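Local coordinates for vascular protein tyrosine phosphatase 1 (Rattus norvegicus, PDB 3I36) that probably removes phosphate from phosphotyrosine residues of protein substrates, the chain being the catalytic domain of a receptor-type tyrosine phosphatase of the cell membrane, at residues I26-F31 against N268-Y273; N30-F35 against C299-I304; N136-V141 against E196-R201; G167-A172 against F187-M192. One frame throughout, in Å; residues are numbered along the deposited sequence.

Contact 1. Residues I26-F31 against N268-Y273; sequences IRVENF and NTVDVY
V270 and V28 bury the largest areas in this contact, with N268 next, lying along the outer end. With V270 CG1 anti to the carbonyl carbon (chi1 -48°), CG2 is left between the backbone N and that carbon and comes obliquely up to the F31 ring, 3.4 Å from CD1. F31 lies at about a right angle to the valine. The other methyl, V270 CG1, faces V28 CG1 more loosely. V28 brings both its methyls to the carbonyl of N268, and its N gives that same O a straight bond: V28 N to N268 O is 2.8 Å, with the donor well above the carbonyl plane. V28 CG2 also reaches N268 CB at 3.9 Å. The backbones make a two-stranded antiparallel sheet, 26-27 against 269-270, which leads from the N-terminal end of the chain into helix 28-53 and from helix 249-267 into helix 272-280. I26 and V270 are its hydrogen-bonded pair, I26 N to V270 O at 2.8 Å and V270 N to I26 O at 2.7 Å. R27 and T269 make the non-hydrogen-bonded pair beside it, on the other face. Outward from there, R27 NE bonds E29 OE2 at 3.0 Å in a salt bridge.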
loop_
_atom_site.group_PDB
_atom_site.type_symbol
_atom_site.label_atom_id
_atom_site.label_comp_id
_atom_site.label_asym_id
_atom_site.label_seq_id
_atom_site.Cartn_x
_atom_site.Cartn_y
_atom_site.Cartn_z
ATOM N N ILE A 26 -18.492 -13.798 -2.869
ATOM C CA ILE A 26 -18.447 -15.221 -2.629
ATOM C C ILE A 26 -18.486 -15.487 -1.139
ATOM O O ILE A 26 -17.674 -14.966 -0.379
ATOM C CB ILE A 26 -17.179 -15.840 -3.230
ATOM C CG1 ILE A 26 -17.048 -15.447 -4.705
ATOM C CG2 ILE A 26 -17.183 -17.355 -3.050
ATOM C CD1 ILE A 26 -18.160 -15.993 -5.590
ATOM N N ARG A 27 -19.453 -16.278 -0.699
ATOM C CA ARG A 27 -19.485 -16.637 0.705
ATOM C C ARG A 27 -18.274 -17.516 0.980
ATOM O O ARG A 27 -17.883 -18.319 0.124
ATOM C CB ARG A 27 -20.797 -17.364 1.027
ATOM C CG ARG A 27 -22.019 -16.459 0.871
ATOM C CD ARG A 27 -23.333 -17.201 1.086
ATOM N NE ARG A 27 -23.325 -17.973 2.334
ATOM C CZ ARG A 27 -23.602 -17.474 3.533
ATOM N NH1 ARG A 27 -23.922 -16.195 3.668
ATOM N NH2 ARG A 27 -23.564 -18.262 4.598
ATOM N N VAL A 28 -17.669 -17.377 2.155
ATOM C CA VAL A 28 -16.497 -18.198 2.449
ATOM C C VAL A 28 -16.819 -19.688 2.304
ATOM O O VAL A 28 -15.977 -20.445 1.843
ATOM C CB VAL A 28 -15.864 -17.906 3.837
ATOM C CG1 VAL A 28 -15.381 -16.441 3.915
ATOM C CG2 VAL A 28 -16.824 -18.246 4.951
ATOM N N GLU A 29 -18.037 -20.088 2.681
ATOM C CA GLU A 29 -18.478 -21.483 2.567
ATOM C C GLU A 29 -18.435 -21.980 1.121
ATOM O O GLU A 29 -18.437 -23.182 0.863
ATOM C CB GLU A 29 -19.887 -21.697 3.160
ATOM C CG GLU A 29 -21.043 -20.924 2.479
ATOM C CD GLU A 29 -22.402 -21.604 2.662
ATOM O OE1 GLU A 29 -22.415 -22.786 3.058
ATOM O OE2 GLU A 29 -23.459 -20.977 2.410
ATOM N N ASN A 30 -18.407 -21.049 0.179
ATOM C CA ASN A 30 -18.381 -21.413 -1.230
ATOM C C ASN A 30 -17.065 -21.033 -1.883
ATOM O O ASN A 30 -16.857 -21.289 -3.070
ATOM C CB ASN A 30 -19.532 -20.729 -1.966
ATOM C CG ASN A 30 -20.876 -21.118 -1.412
ATOM O OD1 ASN A 30 -21.081 -22.266 -1.021
ATOM N ND2 ASN A 30 -21.805 -20.170 -1.380
ATOM N N PHE A 31 -16.165 -20.422 -1.118
ATOM C CA PHE A 31 -14.965 -19.896 -1.754
ATOM C C PHE A 31 -14.042 -20.959 -2.333
ATOM O O PHE A 31 -13.492 -20.776 -3.412
ATOM C CB PHE A 31 -14.166 -18.955 -0.858
ATOM C CG PHE A 31 -13.074 -18.250 -1.598
ATOM C CD1 PHE A 31 -13.347 -17.104 -2.340
ATOM C CD2 PHE A 31 -11.795 -18.769 -1.619
ATOM C CE1 PHE A 31 -12.349 -16.476 -3.052
ATOM C CE2 PHE A 31 -10.795 -18.143 -2.323
ATOM C CZ PHE A 31 -11.073 -16.987 -3.039
ATOM N N ASN A 268 -18.009 -13.099 6.493
ATOM C CA ASN A 268 -17.905 -14.455 5.971
ATOM C C ASN A 268 -18.075 -14.500 4.476
ATOM O O ASN A 268 -18.564 -15.475 3.934
ATOM C CB ASN A 268 -18.945 -15.359 6.611
ATOM C CG ASN A 268 -18.770 -15.438 8.089
ATOM O OD1 ASN A 268 -17.710 -15.824 8.572
ATOM N ND2 ASN A 268 -19.783 -15.031 8.822
ATOM N N THR A 269 -17.647 -13.436 3.811
ATOM C CA THR A 269 -17.800 -13.357 2.381
ATOM C C THR A 269 -16.547 -12.700 1.866
ATOM O O THR A 269 -15.827 -12.046 2.612
ATOM C CB THR A 269 -18.964 -12.452 1.980
ATOM O OG1 THR A 269 -18.641 -11.103 2.349
ATOM C CG2 THR A 269 -20.233 -12.889 2.675
ATOM N N VAL A 270 -16.279 -12.873 0.586
ATOM C CA VAL A 270 -15.177 -12.148 0.010
ATOM C C VAL A 270 -15.614 -11.593 -1.315
ATOM O O VAL A 270 -16.476 -12.139 -2.002
ATOM C CB VAL A 270 -13.894 -13.003 -0.143
ATOM C CG1 VAL A 270 -13.583 -13.748 1.155
ATOM C CG2 VAL A 270 -14.018 -13.963 -1.282
ATOM N N ASP A 271 -15.008 -10.481 -1.662
ATOM C CA ASP A 271 -15.229 -9.907 -2.960
ATOM C C ASP A 271 -13.904 -9.293 -3.362
ATOM O O ASP A 271 -13.670 -8.095 -3.198
ATOM C CB ASP A 271 -16.334 -8.862 -2.916
ATOM C CG ASP A 271 -16.747 -8.414 -4.301
ATOM O OD1 ASP A 271 -16.103 -8.852 -5.286
ATOM O OD2 ASP A 271 -17.708 -7.637 -4.402
ATOM N N VAL A 272 -13.030 -10.140 -3.882
ATOM C CA VAL A 272 -11.709 -9.697 -4.259
ATOM C C VAL A 272 -11.885 -8.744 -5.424
ATOM O O VAL A 272 -11.248 -7.704 -5.497
ATOM C CB VAL A 272 -10.862 -10.884 -4.703
ATOM C CG1 VAL A 272 -9.484 -10.411 -5.194
ATOM C CG2 VAL A 272 -10.729 -11.887 -3.552
ATOM N N TYR A 273 -12.759 -9.130 -6.344
ATOM C CA TYR A 273 -13.010 -8.324 -7.519
ATOM C C TYR A 273 -13.447 -6.924 -7.092
ATOM O O TYR A 273 -12.923 -5.933 -7.578
ATOM C CB TYR A 273 -14.076 -8.973 -8.386
ATOM C CG TYR A 273 -14.329 -8.205 -9.659
ATOM C CD1 TYR A 273 -13.634 -8.509 -10.820
ATOM C CD2 TYR A 273 -15.251 -7.175 -9.692
ATOM C CE1 TYR A 273 -13.855 -7.811 -11.981
ATOM C CE2 TYR A 273 -15.484 -6.467 -10.852
ATOM C CZ TYR A 273 -14.781 -6.790 -11.991
ATOM O OH TYR A 273 -15.007 -6.091 -13.148
#

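Contact 2. Residues N30-F35 against C299-I304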
loop_
_atom_site.group_PDB
_atom_site.type_symbol
_atom_site.label_atom_id
_atom_site.label_comp_id
_atom_site.label_asym_id
_atom_site.label_seq_id
_atom_site.Cartn_x
_atom_site.Cartn_y
_atom_site.Cartn_z
ATOM N N ASN A 30 -18.407 -21.049 0.179
ATOM C CA ASN A 30 -18.381 -21.413 -1.230
ATOM C C ASN A 30 -17.065 -21.033 -1.883
ATOM O O ASN A 30 -16.857 -21.289 -3.070
ATOM C CB ASN A 30 -19.532 -20.729 -1.966
ATOM C CG ASN A 30 -20.876 -21.118 -1.412
ATOM O OD1 ASN A 30 -21.081 -22.266 -1.021
ATOM N ND2 ASN A 30 -21.805 -20.170 -1.380
ATOM N N PHE A 31 -16.165 -20.422 -1.118
ATOM C CA PHE A 31 -14.965 -19.896 -1.754
ATOM C C PHE A 31 -14.042 -20.959 -2.333
ATOM O O PHE A 31 -13.492 -20.776 -3.412
ATOM C CB PHE A 31 -14.166 -18.955 -0.858
ATOM C CG PHE A 31 -13.074 -18.250 -1.598
ATOM C CD1 PHE A 31 -13.347 -17.104 -2.340
ATOM C CD2 PHE A 31 -11.795 -18.769 -1.619
ATOM C CE1 PHE A 31 -12.349 -16.476 -3.052
ATOM C CE2 PHE A 31 -10.795 -18.143 -2.323
ATOM C CZ PHE A 31 -11.073 -16.987 -3.039
ATOM N N GLU A 32 -13.850 -22.064 -1.628
ATOM C CA GLU A 32 -12.911 -23.050 -2.147
ATOM C C GLU A 32 -13.352 -23.598 -3.501
ATOM O O GLU A 32 -12.532 -23.766 -4.402
ATOM C CB GLU A 32 -12.640 -24.183 -1.157
ATOM C CG GLU A 32 -11.635 -25.192 -1.715
ATOM C CD GLU A 32 -10.756 -25.822 -0.654
ATOM O OE1 GLU A 32 -10.808 -25.389 0.517
ATOM O OE2 GLU A 32 -10.003 -26.755 -1.000
ATOM N N ALA A 33 -14.646 -23.864 -3.646
ATOM C CA ALA A 33 -15.170 -24.383 -4.902
ATOM C C ALA A 33 -15.025 -23.322 -5.974
ATOM O O ALA A 33 -14.706 -23.626 -7.123
ATOM C CB ALA A 33 -16.622 -24.775 -4.753
ATOM N N TYR A 34 -15.280 -22.076 -5.590
ATOM C CA TYR A 34 -15.167 -20.959 -6.503
ATOM C C TYR A 34 -13.726 -20.859 -7.000
ATOM O O TYR A 34 -13.469 -20.697 -8.199
ATOM C CB TYR A 34 -15.602 -19.668 -5.801
ATOM C CG TYR A 34 -14.955 -18.440 -6.360
ATOM C CD1 TYR A 34 -15.527 -17.749 -7.425
ATOM C CD2 TYR A 34 -13.764 -17.964 -5.833
ATOM C CE1 TYR A 34 -14.919 -16.615 -7.946
ATOM C CE2 TYR A 34 -13.153 -16.853 -6.350
ATOM C CZ TYR A 34 -13.739 -16.177 -7.403
ATOM O OH TYR A 34 -13.127 -15.058 -7.900
ATOM N N PHE A 35 -12.790 -20.984 -6.065
ATOM C CA PHE A 35 -11.369 -20.875 -6.372
ATOM C C PHE A 35 -10.933 -21.964 -7.349
ATOM O O PHE A 35 -10.223 -21.696 -8.322
ATOM C CB PHE A 35 -10.554 -20.974 -5.085
ATOM C CG PHE A 35 -9.081 -20.838 -5.290
ATOM C CD1 PHE A 35 -8.446 -19.641 -5.032
ATOM C CD2 PHE A 35 -8.330 -21.914 -5.729
ATOM C CE1 PHE A 35 -7.085 -19.516 -5.221
ATOM C CE2 PHE A 35 -6.971 -21.795 -5.915
ATOM C CZ PHE A 35 -6.349 -20.600 -5.666
ATOM N N CYS A 299 -4.561 -16.119 -0.925
ATOM C CA CYS A 299 -4.619 -15.619 0.441
ATOM C C CYS A 299 -5.959 -15.952 1.071
ATOM O O CYS A 299 -6.016 -16.523 2.155
ATOM C CB CYS A 299 -4.368 -14.111 0.475
ATOM S SG CYS A 299 -2.655 -13.696 0.235
ATOM N N VAL A 300 -7.034 -15.603 0.375
ATOM C CA VAL A 300 -8.372 -15.900 0.851
ATOM C C VAL A 300 -8.534 -17.383 1.108
ATOM O O VAL A 300 -9.069 -17.786 2.137
ATOM C CB VAL A 300 -9.453 -15.446 -0.150
ATOM C CG1 VAL A 300 -10.824 -15.903 0.314
ATOM C CG2 VAL A 300 -9.414 -13.936 -0.312
ATOM N N LEU A 301 -8.074 -18.202 0.169
ATOM C CA LEU A 301 -8.227 -19.644 0.307
ATOM C C LEU A 301 -7.495 -20.127 1.547
ATOM O O LEU A 301 -8.024 -20.911 2.343
ATOM C CB LEU A 301 -7.701 -20.360 -0.937
ATOM C CG LEU A 301 -7.937 -21.863 -0.983
ATOM C CD1 LEU A 301 -9.425 -22.138 -1.077
ATOM C CD2 LEU A 301 -7.175 -22.485 -2.166
ATOM N N ASP A 302 -6.272 -19.648 1.714
ATOM C CA ASP A 302 -5.446 -20.069 2.835
ATOM C C ASP A 302 -6.037 -19.621 4.169
ATOM O O ASP A 302 -5.998 -20.358 5.152
ATOM C CB ASP A 302 -4.024 -19.540 2.666
ATOM C CG ASP A 302 -3.323 -20.155 1.469
ATOM O OD1 ASP A 302 -3.857 -21.137 0.918
ATOM O OD2 ASP A 302 -2.243 -19.668 1.085
ATOM N N ILE A 303 -6.590 -18.414 4.194
ATOM C CA ILE A 303 -7.203 -17.883 5.399
ATOM C C ILE A 303 -8.412 -18.718 5.776
ATOM O O ILE A 303 -8.573 -19.122 6.925
ATOM C CB ILE A 303 -7.633 -16.427 5.190
ATOM C CG1 ILE A 303 -6.394 -15.548 5.059
ATOM C CG2 ILE A 303 -8.542 -15.964 6.327
ATOM C CD1 ILE A 303 -6.669 -14.162 4.578
ATOM N N ILE A 304 -9.256 -18.979 4.789
ATOM C CA ILE A 304 -10.436 -19.804 4.977
ATOM C C ILE A 304 -10.060 -21.212 5.441
ATOM O O ILE A 304 -10.619 -21.731 6.407
ATOM C CB ILE A 304 -11.243 -19.873 3.673
ATOM C CG1 ILE A 304 -11.950 -18.533 3.444
ATOM C CG2 ILE A 304 -12.240 -21.013 3.714
ATOM C CD1 ILE A 304 -12.525 -18.369 2.050
#
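The backbone bond from F35 N to F31 O, 2.8 Å, belongs to the first turns of helix 28-53 and sets two phenylalanines one turn apart, both facing helix 290-305. This is a helix pair, closer to antiparallel than to crossed, that sets the N-terminal helix against the last helix of the phosphatase domain: the axes of 30-35 and 299-304 make 143° and come within 9.8 Å of each other. No hydrogen bond joins the two segments, and the fit is one of methyls against rings. V300 drives CG1, anti to its backbone N (chi1 174°), straight over the F31 ring as a CH-pi contact, 3.4 Å from the ring centroid and 9° off its normal. The next residue, L301, which buries the largest area here, divides its branches. L301 CD2 stands over one face of the F35 ring, 3.8 Å from its centroid, while L301 CD1 lies against E32, reaching CA and CB at 3.8 Å. The carboxylate beyond has its strongest partner within helix 290-305 itself, in a salt bridge to R305, so the apolar stem of E32 lies on the leucine while its charged end is held by that same helix. The F35 ring also meets the F46 ring edge-to-face. I304, a turn on from V300, ends with CD1 crossing F31 at about a right angle, 3.4 Å from F31 CB and 3.7 Å from F31 CG.

Contact 3. Residues N136-V141 against E196-R201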
loop_
_atom_site.group_PDB
_atom_site.type_symbol
_atom_site.label_atom_id
_atom_site.label_comp_id
_atom_site.label_asym_id
_atom_site.label_seq_id
_atom_site.Cartn_x
_atom_site.Cartn_y
_atom_site.Cartn_z
ATOM N N ASN A 136 -1.215 12.357 9.160
ATOM C CA ASN A 136 -1.448 11.664 10.415
ATOM C C ASN A 136 -1.062 10.197 10.317
ATOM O O ASN A 136 -1.703 9.338 10.912
ATOM C CB ASN A 136 -2.927 11.787 10.800
ATOM C CG ASN A 136 -3.169 11.506 12.259
ATOM O OD1 ASN A 136 -2.359 11.872 13.098
ATOM N ND2 ASN A 136 -4.290 10.846 12.570
ATOM N N VAL A 137 -0.009 9.913 9.561
ATOM C CA VAL A 137 0.441 8.544 9.377
ATOM C C VAL A 137 1.251 8.085 10.576
ATOM O O VAL A 137 2.218 8.729 10.945
ATOM C CB VAL A 137 1.284 8.432 8.092
ATOM C CG1 VAL A 137 1.891 7.051 7.963
ATOM C CG2 VAL A 137 0.389 8.717 6.894
ATOM N N TYR A 138 0.838 6.976 11.184
ATOM C CA TYR A 138 1.560 6.387 12.307
ATOM C C TYR A 138 2.199 5.074 11.870
ATOM O O TYR A 138 3.076 4.542 12.533
ATOM C CB TYR A 138 0.607 6.084 13.447
ATOM C CG TYR A 138 0.321 7.261 14.343
ATOM C CD1 TYR A 138 -0.364 8.362 13.873
ATOM C CD2 TYR A 138 0.725 7.253 15.660
ATOM C CE1 TYR A 138 -0.638 9.446 14.712
ATOM C CE2 TYR A 138 0.465 8.316 16.499
ATOM C CZ TYR A 138 -0.219 9.405 16.025
ATOM O OH TYR A 138 -0.477 10.455 16.875
ATOM N N ALA A 139 1.723 4.536 10.751
ATOM C CA ALA A 139 2.230 3.260 10.267
ATOM C C ALA A 139 2.586 3.349 8.796
ATOM O O ALA A 139 1.801 3.824 7.981
ATOM C CB ALA A 139 1.206 2.144 10.492
ATOM N N ILE A 140 3.771 2.868 8.465
ATOM C CA ILE A 140 4.155 2.768 7.072
ATOM C C ILE A 140 4.357 1.305 6.807
ATOM O O ILE A 140 5.001 0.613 7.587
ATOM C CB ILE A 140 5.474 3.496 6.786
ATOM C CG1 ILE A 140 5.253 5.015 6.822
ATOM C CG2 ILE A 140 6.040 3.063 5.430
ATOM C CD1 ILE A 140 6.557 5.812 6.676
ATOM N N VAL A 141 3.802 0.835 5.701
ATOM C CA VAL A 141 4.048 -0.521 5.275
ATOM C C VAL A 141 4.847 -0.424 4.006
ATOM O O VAL A 141 4.385 0.136 3.014
ATOM C CB VAL A 141 2.744 -1.263 5.003
ATOM C CG1 VAL A 141 3.036 -2.662 4.449
ATOM C CG2 VAL A 141 1.939 -1.359 6.283
ATOM N N GLU A 196 5.211 19.470 17.688
ATOM C CA GLU A 196 4.379 18.293 17.804
ATOM C C GLU A 196 5.189 17.082 17.380
ATOM O O GLU A 196 6.058 17.175 16.515
ATOM C CB GLU A 196 3.163 18.421 16.901
ATOM C CG GLU A 196 2.296 19.602 17.238
ATOM C CD GLU A 196 1.312 19.913 16.125
ATOM O OE1 GLU A 196 1.675 19.728 14.946
ATOM O OE2 GLU A 196 0.189 20.351 16.434
ATOM N N SER A 197 4.884 15.940 17.977
ATOM C CA SER A 197 5.529 14.705 17.578
ATOM C C SER A 197 4.626 13.523 17.851
ATOM O O SER A 197 3.663 13.608 18.611
ATOM C CB SER A 197 6.834 14.535 18.345
ATOM O OG SER A 197 6.589 14.568 19.732
ATOM N N HIS A 198 4.935 12.413 17.208
ATOM C CA HIS A 198 4.281 11.169 17.544
ATOM C C HIS A 198 5.089 10.036 16.950
ATOM O O HIS A 198 6.017 10.272 16.171
ATOM C CB HIS A 198 2.833 11.147 17.045
ATOM C CG HIS A 198 2.702 11.158 15.555
ATOM N ND1 HIS A 198 2.976 10.048 14.781
ATOM C CD2 HIS A 198 2.308 12.129 14.703
ATOM C CE1 HIS A 198 2.756 10.340 13.512
ATOM N NE2 HIS A 198 2.350 11.597 13.437
ATOM N N PRO A 199 4.762 8.809 17.349
ATOM C CA PRO A 199 5.503 7.649 16.878
ATOM C C PRO A 199 5.102 7.316 15.464
ATOM O O PRO A 199 4.037 7.696 14.968
ATOM C CB PRO A 199 5.025 6.519 17.809
ATOM C CG PRO A 199 4.329 7.192 18.937
ATOM C CD PRO A 199 3.743 8.432 18.343
ATOM N N LEU A 200 5.978 6.586 14.809
ATOM C CA LEU A 200 5.632 5.987 13.552
ATOM C C LEU A 200 6.342 4.669 13.561
ATOM O O LEU A 200 7.490 4.578 13.989
ATOM C CB LEU A 200 6.088 6.859 12.376
ATOM C CG LEU A 200 5.759 6.224 11.020
ATOM C CD1 LEU A 200 5.321 7.268 9.996
ATOM C CD2 LEU A 200 6.940 5.413 10.503
ATOM N N ARG A 201 5.630 3.634 13.147
ATOM C CA ARG A 201 6.250 2.346 12.984
ATOM C C ARG A 201 6.225 2.017 11.512
ATOM O O ARG A 201 5.213 2.197 10.833
ATOM C CB ARG A 201 5.479 1.269 13.767
ATOM C CG ARG A 201 5.980 -0.141 13.467
ATOM C CD ARG A 201 5.597 -1.089 14.572
ATOM N NE ARG A 201 6.111 -0.635 15.855
ATOM C CZ ARG A 201 5.753 -1.162 17.018
ATOM N NH1 ARG A 201 4.881 -2.166 17.045
ATOM N NH2 ARG A 201 6.260 -0.685 18.148
#
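Strand 139-141 runs nearly parallel to strand 196-201, their axes 17° apart, and A139 pairs with R201. Both backbone polar groups of R201 are used: R201 N gives its hydrogen to Y138 O at 2.8 Å, and R201 O receives I140 N at 2.9 Å, the donor lying in the carbonyl plane. Y138 O is held a second time, by the hydroxyl of Y230. Before the strand begins, Y138 turns its ring flat onto the H198 imidazole, centroids 3.8 Å apart and planes at 13°, with ND1 over the middle of the phenol. H198 ND1 also bonds P199 O at 2.6 Å, nearly in the imidazole plane, which helps to fix that ring's rotation. The adjacent CE1 of H198 comes edge-on to within 3.1 Å of V137 O, a buried carbonyl without a hydrogen-bond partner in the model. L200 CD1 meets I140 CD1 at 3.8 Å and lies alongside V137 CG1. In the central mixed sheet of the phosphatase fold, strand 139-142 lies between 196-205 and 240-243; V137, I140 and L200 face helix 125-134, whereas A139, V141 and R201 face helix 218-231.

Contact 4. Residues G167-A172 against F187-M192; sequences GDITVA and FVVKNM
F187 starts the second segment by packing against V171 and A172. Its CB is 3.7 Å from V171 CG1, and A172 O lies at the edge of its ring; with CG anti to the carbonyl carbon (chi1 -54°), the ring is laid beside V171 CG1, which meets it obliquely. V188 then makes a hydrogen-bonded antiparallel pair with A172, V188 N to A172 O at 2.9 Å and the longer A172 N to V188 O at 3.2 Å, and its side chain joins that of A172 on one face of the sheet. V189 turns to the other face, where V171 and I169 lie across from it. This packing is tight: V189 CG1 is only 3.4 Å from I169 CG2, closer than the usual carbon contact. K190 returns to hydrogen-bonded pairing with T170, K190 O taking T170 N at 2.7 Å and K190 N reaching T170 O at 2.8 Å, while its extended side chain carries the amino group off from the partner strand. N191 sets CB near I169 CD1, and its OD1 accepts the backbone N of S194, in the turn that follows. M192 closes the series: M192 N bonds D168 O at 2.8 Å, and the bent side chain folds over T170, with CG 3.3 Å from T170 OG1. The pairing is that of the beta hairpin of strands 169-178 and 182-191. Helix 125-134 lies under the I169, V171 and V189 face through W129 and W133; strand 196-205 follows beyond 182-191, and 164-166 flanks 169-178 at the sheet edge.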
loop_
_atom_site.group_PDB
_atom_site.type_symbol
_atom_site.label_atom_id
_atom_site.label_comp_id
_atom_site.label_asym_id
_atom_site.label_seq_id
_atom_site.Cartn_x
_atom_site.Cartn_y
_atom_site.Cartn_z
ATOM N N GLY A 167 12.890 18.537 5.433
ATOM C CA GLY A 167 12.174 19.791 5.549
ATOM C C GLY A 167 11.877 20.075 7.015
ATOM O O GLY A 167 12.780 20.021 7.845
ATOM N N ASP A 168 10.617 20.356 7.340
ATOM C CA ASP A 168 10.236 20.691 8.715
ATOM C C ASP A 168 10.058 19.457 9.576
ATOM O O ASP A 168 9.818 19.560 10.781
ATOM C CB ASP A 168 8.929 21.479 8.740
ATOM C CG ASP A 168 9.069 22.855 8.152
ATOM O OD1 ASP A 168 10.144 23.468 8.319
ATOM O OD2 ASP A 168 8.092 23.322 7.531
ATOM N N ILE A 169 10.147 18.287 8.961
ATOM C CA ILE A 169 9.886 17.069 9.695
ATOM C C ILE A 169 11.182 16.398 10.114
ATOM O O ILE A 169 12.054 16.123 9.286
ATOM C CB ILE A 169 9.050 16.089 8.881
ATOM C CG1 ILE A 169 7.747 16.761 8.440
ATOM C CG2 ILE A 169 8.776 14.825 9.713
ATOM C CD1 ILE A 169 6.936 17.327 9.605
ATOM N N THR A 170 11.321 16.148 11.407
ATOM C CA THR A 170 12.516 15.462 11.870
ATOM C C THR A 170 12.148 14.069 12.327
ATOM O O THR A 170 11.144 13.861 13.008
ATOM C CB THR A 170 13.289 16.269 12.936
ATOM O OG1 THR A 170 13.965 17.356 12.286
ATOM C CG2 THR A 170 14.333 15.393 13.638
ATOM N N VAL A 171 12.940 13.103 11.891
ATOM C CA VAL A 171 12.639 11.714 12.169
ATOM C C VAL A 171 13.876 11.093 12.753
ATOM O O VAL A 171 14.995 11.365 12.312
ATOM C CB VAL A 171 12.195 10.950 10.892
ATOM C CG1 VAL A 171 11.712 9.564 11.256
ATOM C CG2 VAL A 171 11.093 11.720 10.186
ATOM N N ALA A 172 13.669 10.295 13.786
ATOM C CA ALA A 172 14.746 9.581 14.422
ATOM C C ALA A 172 14.250 8.180 14.668
ATOM O O ALA A 172 13.134 7.975 15.151
ATOM C CB ALA A 172 15.121 10.247 15.743
ATOM N N PHE A 187 10.080 4.946 14.858
ATOM C CA PHE A 187 10.627 6.278 14.798
ATOM C C PHE A 187 9.796 7.201 15.659
ATOM O O PHE A 187 8.668 6.890 16.055
ATOM C CB PHE A 187 10.575 6.812 13.373
ATOM C CG PHE A 187 11.210 5.911 12.371
ATOM C CD1 PHE A 187 12.539 6.081 12.015
ATOM C CD2 PHE A 187 10.483 4.884 11.790
ATOM C CE1 PHE A 187 13.131 5.238 11.095
ATOM C CE2 PHE A 187 11.067 4.039 10.854
ATOM C CZ PHE A 187 12.397 4.214 10.511
ATOM N N VAL A 188 10.381 8.342 15.953
ATOM C CA VAL A 188 9.621 9.460 16.445
ATOM C C VAL A 188 9.611 10.433 15.293
ATOM O O VAL A 188 10.650 10.716 14.702
ATOM C CB VAL A 188 10.293 10.108 17.657
ATOM C CG1 VAL A 188 9.568 11.382 18.024
ATOM C CG2 VAL A 188 10.299 9.137 18.826
ATOM N N VAL A 189 8.430 10.922 14.950
ATOM C CA VAL A 189 8.322 11.910 13.899
ATOM C C VAL A 189 7.925 13.219 14.536
ATOM O O VAL A 189 6.942 13.293 15.261
ATOM C CB VAL A 189 7.259 11.529 12.875
ATOM C CG1 VAL A 189 7.229 12.556 11.763
ATOM C CG2 VAL A 189 7.558 10.153 12.328
ATOM N N LYS A 190 8.701 14.254 14.262
ATOM C CA LYS A 190 8.458 15.542 14.870
ATOM C C LYS A 190 8.371 16.622 13.815
ATOM O O LYS A 190 9.160 16.666 12.870
ATOM C CB LYS A 190 9.592 15.870 15.829
ATOM C CG LYS A 190 9.346 17.062 16.722
ATOM C CD LYS A 190 10.481 17.156 17.735
ATOM C CE LYS A 190 10.218 18.195 18.804
ATOM N NZ LYS A 190 11.325 18.176 19.808
ATOM N N ASN A 191 7.398 17.495 13.987
ATOM C CA ASN A 191 7.365 18.712 13.223
ATOM C C ASN A 191 8.112 19.779 14.005
ATOM O O ASN A 191 7.657 20.241 15.060
ATOM C CB ASN A 191 5.929 19.137 12.954
ATOM C CG ASN A 191 5.849 20.348 12.051
ATOM O OD1 ASN A 191 6.639 21.280 12.178
ATOM N ND2 ASN A 191 4.893 20.340 11.134
ATOM N N MET A 192 9.271 20.163 13.489
ATOM C CA MET A 192 10.134 21.120 14.167
ATOM C C MET A 192 9.498 22.506 14.263
ATOM O O MET A 192 9.812 23.277 15.168
ATOM C CB MET A 192 11.489 21.194 13.461
ATOM C CG MET A 192 12.248 19.878 13.488
ATOM S SD MET A 192 12.531 19.288 15.172
ATOM C CE MET A 192 13.883 20.363 15.671
#

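In the fold
From the N terminus the chain first enters contact 1, whose strand 26-27 pairs with 269-270 after some 240 residues. The same stretch goes straight on into contact 2, which shares N30 and F31 and reaches further along the chain to helix 290-305; the two touch, and together they fasten the N-terminal helix to the C-terminal helices. Contacts 3 and 4 both fall within those long loops, and contact 4, a hairpin, falls within the loop of contact 3. They join at adjacent strands, 182-191 and 196-205, of one sheet. That sheet region lies well apart from the helical end, the centres of contacts 1 and 4 being about 42 Å apart.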